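PDB 2POS: sylvaticin from Pythium sylvaticum, which is an alpha-elicitin-like secreted protein, probably able, like its relatives, to bind sterols or other lipids and to be perceived by plants. Local coordinates for residues D61-L66 with K84-F89. Sequence-based numbering, arbitrary orientation.
Sequences DAIKAL and KLVTEF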
ATOM      1  N   ASP A  61      -6.443  -5.910  -1.370  1.00 14.30           N
ATOM      2  CA  ASP A  61      -6.461  -7.350  -1.615  1.00 15.28           C
ATOM      3  C   ASP A  61      -5.516  -7.740  -2.758  1.00 14.60           C
ATOM      4  O   ASP A  61      -4.863  -8.788  -2.698  1.00 14.62           O
ATOM      5  CB  ASP A  61      -7.889  -7.847  -1.882  1.00 16.06           C
ATOM      6  CG  ASP A  61      -8.764  -7.814  -0.637  1.00 20.71           C
ATOM      7  OD1 ASP A  61      -8.237  -7.582   0.471  1.00 25.67           O
ATOM      8  OD2 ASP A  61      -9.989  -8.017  -0.766  1.00 25.97           O
ATOM      9  N   ALA A  62      -5.435  -6.896  -3.788  1.00 14.10           N
ATOM     10  CA  ALA A  62      -4.519  -7.134  -4.909  1.00 13.76           C
ATOM     11  C   ALA A  62      -3.048  -7.064  -4.471  1.00 13.64           C
ATOM     12  O   ALA A  62      -2.207  -7.811  -4.982  1.00 14.15           O
ATOM     13  CB  ALA A  62      -4.792  -6.159  -6.045  1.00 13.79           C
ATOM     14  N   ILE A  63      -2.743  -6.182  -3.518  1.00 13.07           N
ATOM     15  CA  ILE A  63      -1.390  -6.118  -2.953  1.00 13.00           C
ATOM     16  C   ILE A  63      -1.099  -7.357  -2.105  1.00 13.47           C
ATOM     17  O   ILE A  63      -0.006  -7.927  -2.180  1.00 13.84           O
ATOM     18  CB  ILE A  63      -1.138  -4.809  -2.144  1.00 13.12           C
ATOM     19  CG1 ILE A  63      -1.361  -3.588  -3.044  1.00 12.42           C
ATOM     20  CG2 ILE A  63       0.290  -4.784  -1.608  1.00 12.66           C
ATOM     21  CD1 ILE A  63      -1.560  -2.251  -2.310  1.00 13.31           C
ATOM     22  N   LYS A  64      -2.072  -7.780  -1.303  1.00 14.23           N
ATOM     23  CA  LYS A  64      -1.913  -9.004  -0.522  1.00 15.11           C
ATOM     24  C   LYS A  64      -1.530 -10.180  -1.418  1.00 15.42           C
ATOM     25  O   LYS A  64      -0.670 -10.983  -1.061  1.00 15.84           O
ATOM     26  CB  LYS A  64      -3.190  -9.341   0.239  1.00 15.54           C
ATOM     27  CG  LYS A  64      -3.409  -8.511   1.468  1.00 17.14           C
ATOM     28  CD  LYS A  64      -4.684  -8.950   2.158  1.00 19.58           C
ATOM     29  CE  LYS A  64      -4.913  -8.147   3.411  1.00 22.74           C
ATOM     30  NZ  LYS A  64      -6.219  -8.501   4.021  1.00 25.72           N
ATOM     31  N   ALA A  65      -2.175 -10.262  -2.584  1.00 15.94           N
ATOM     32  CA  ALA A  65      -1.959 -11.347  -3.551  1.00 15.89           C
ATOM     33  C   ALA A  65      -0.535 -11.395  -4.128  1.00 16.07           C
ATOM     34  O   ALA A  65      -0.110 -12.424  -4.673  1.00 16.68           O
ATOM     35  CB  ALA A  65      -2.994 -11.252  -4.683  1.00 15.92           C
ATOM     36  N   LEU A  66       0.193 -10.286  -4.005  1.00 15.66           N
ATOM     37  CA  LEU A  66       1.593 -10.211  -4.435  1.00 15.43           C
ATOM     38  C   LEU A  66       2.549 -10.795  -3.404  1.00 15.14           C
ATOM     39  O   LEU A  66       3.749 -10.884  -3.647  1.00 14.93           O
ATOM     40  CB  LEU A  66       2.003  -8.761  -4.683  1.00 15.80           C
ATOM     41  CG  LEU A  66       1.083  -7.871  -5.509  1.00 17.18           C
ATOM     42  CD1 LEU A  66       1.600  -6.450  -5.424  1.00 18.91           C
ATOM     43  CD2 LEU A  66       1.012  -8.350  -6.947  1.00 19.42           C
ATOM     44  N   LYS A  84       2.669  -4.863   6.499  1.00 12.28           N
ATOM     45  CA  LYS A  84       1.970  -4.210   7.607  1.00 12.33           C
ATOM     46  C   LYS A  84       0.788  -3.401   7.085  1.00 12.51           C
ATOM     47  O   LYS A  84      -0.338  -3.549   7.563  1.00 12.23           O
ATOM     48  CB  LYS A  84       2.931  -3.308   8.366  1.00 12.37           C
ATOM     49  CG  LYS A  84       2.293  -2.516   9.503  1.00 13.85           C
ATOM     50  CD  LYS A  84       3.376  -1.709  10.187  1.00 16.40           C
ATOM     51  CE  LYS A  84       2.858  -0.980  11.399  1.00 19.76           C
ATOM     52  NZ  LYS A  84       3.968  -0.180  11.972  1.00 21.54           N
ATOM     53  N   LEU A  85       1.056  -2.560   6.087  1.00 12.51           N
ATOM     54  CA  LEU A  85       0.035  -1.695   5.514  1.00 13.54           C
ATOM     55  C   LEU A  85      -1.196  -2.494   5.126  1.00 12.91           C
ATOM     56  O   LEU A  85      -2.325  -2.171   5.535  1.00 12.87           O
ATOM     57  CB  LEU A  85       0.602  -0.971   4.283  1.00 13.81           C
ATOM     58  CG  LEU A  85      -0.415  -0.320   3.331  1.00 15.70           C
ATOM     59  CD1 LEU A  85      -0.976   0.917   3.977  1.00 18.90           C
ATOM     60  CD2 LEU A  85       0.226  -0.003   1.974  1.00 16.17           C
ATOM     61  N   VAL A  86      -0.988  -3.549   4.348  1.00 12.93           N
ATOM     62  CA  VAL A  86      -2.130  -4.251   3.759  1.00 13.37           C
ATOM     63  C   VAL A  86      -2.838  -5.148   4.765  1.00 13.36           C
ATOM     64  O   VAL A  86      -4.039  -5.358   4.658  1.00 13.72           O
ATOM     65  CB  VAL A  86      -1.780  -5.019   2.447  1.00 13.66           C
ATOM     66  CG1 VAL A  86      -1.256  -4.054   1.410  1.00 14.21           C
ATOM     67  CG2 VAL A  86      -0.787  -6.155   2.699  1.00 14.79           C
ATOM     68  N   THR A  87      -2.096  -5.665   5.746  1.00 13.46           N
ATOM     69  CA  THR A  87      -2.678  -6.561   6.742  1.00 13.64           C
ATOM     70  C   THR A  87      -3.527  -5.762   7.727  1.00 14.08           C
ATOM     71  O   THR A  87      -4.611  -6.202   8.123  1.00 14.02           O
ATOM     72  CB  THR A  87      -1.589  -7.355   7.479  1.00 13.45           C
ATOM     73  OG1 THR A  87      -0.809  -8.086   6.525  1.00 14.00           O
ATOM     74  CG2 THR A  87      -2.205  -8.338   8.462  1.00 13.61           C
ATOM     75  N   GLU A  88      -3.048  -4.575   8.090  1.00 13.85           N
ATOM     76  CA  GLU A  88      -3.739  -3.741   9.067  1.00 14.25           C
ATOM     77  C   GLU A  88      -4.840  -2.863   8.481  1.00 14.30           C
ATOM     78  O   GLU A  88      -5.624  -2.275   9.235  1.00 14.17           O
ATOM     79  CB  GLU A  88      -2.734  -2.891   9.844  1.00 14.52           C
ATOM     80  CG  GLU A  88      -1.833  -3.728  10.751  1.00 15.45           C
ATOM     81  CD  GLU A  88      -1.003  -2.906  11.711  1.00 16.83           C
ATOM     82  OE1 GLU A  88      -0.769  -1.704  11.444  1.00 17.54           O
ATOM     83  OE2 GLU A  88      -0.580  -3.478  12.743  1.00 18.46           O
ATOM     84  N   PHE A  89      -4.912  -2.776   7.150  1.00 13.98           N
ATOM     85  CA  PHE A  89      -5.841  -1.852   6.506  1.00 13.94           C
ATOM     86  C   PHE A  89      -7.305  -2.060   6.910  1.00 14.22           C
ATOM     87  O   PHE A  89      -7.944  -1.136   7.416  1.00 14.34           O
ATOM     88  CB  PHE A  89      -5.698  -1.872   4.974  1.00 13.91           C
ATOM     89  CG  PHE A  89      -6.731  -1.030   4.273  1.00 12.66           C
ATOM     90  CD1 PHE A  89      -6.638   0.358   4.278  1.00 13.62           C
ATOM     91  CD2 PHE A  89      -7.825  -1.629   3.653  1.00 13.24           C
ATOM     92  CE1 PHE A  89      -7.609   1.137   3.651  1.00 13.28           C
ATOM     93  CE2 PHE A  89      -8.798  -0.856   3.030  1.00 13.61           C
ATOM     94  CZ  PHE A  89      -8.686   0.527   3.033  1.00 14.22           C
TER
HETATM   95  O   HOH W   1      -6.594  -5.666   5.489  1.00 18.22           O
HETATM   96  O   HOH W   2      -6.438  -8.093   6.901  1.00 34.66           O
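K64 and V86 meet at a peptide group: CE of K64 lies above one face of the V86 peptide, displaced past the oxygen, 3.2 Å from V86 O. Water 1 reaches that oxygen from beyond its end, close to the peptide plane and slightly to the side away from CE, at 2.7 Å from V86 O and a C-O-water angle of about 157°. The same water accepts from K64 NZ at 3.2 Å. A second water joins K64 NZ to T87 O, with both legs 2.9 Å long, so the ammonium is tied to two successive carbonyls through solvent. The proximity of the lysine charge may polarise both carbonyls.

K64 has CG anti to its carbonyl carbon (chi1 -77°) and is extended from there, which carries its stem past V86 in the opposite direction to the valine; CG lies 3.7 Å from V86 CG2. The other valine methyl serves the apolar side, where V86 CG1 touches I63 CG2 tightly, at 3.5 Å. With CG1 beside the backbone N (chi1 -58°), the CG2 branch of I63 falls anti to that N and faces the valine. V86 thus sits across two neighbouring residues of helix 54-64, one methyl on buried I63 and the other on the stem of K64.

I60 of helix 54-64 also packs on V86, V82 touches I63, and the K64 side chain touches E90. The contact joins helix 54-64 to helix 82-92 by apolar packing, flanked by a lysine whose amine is hydrated, a helix-on-helix interface of the small, helix-rich elicitin fold.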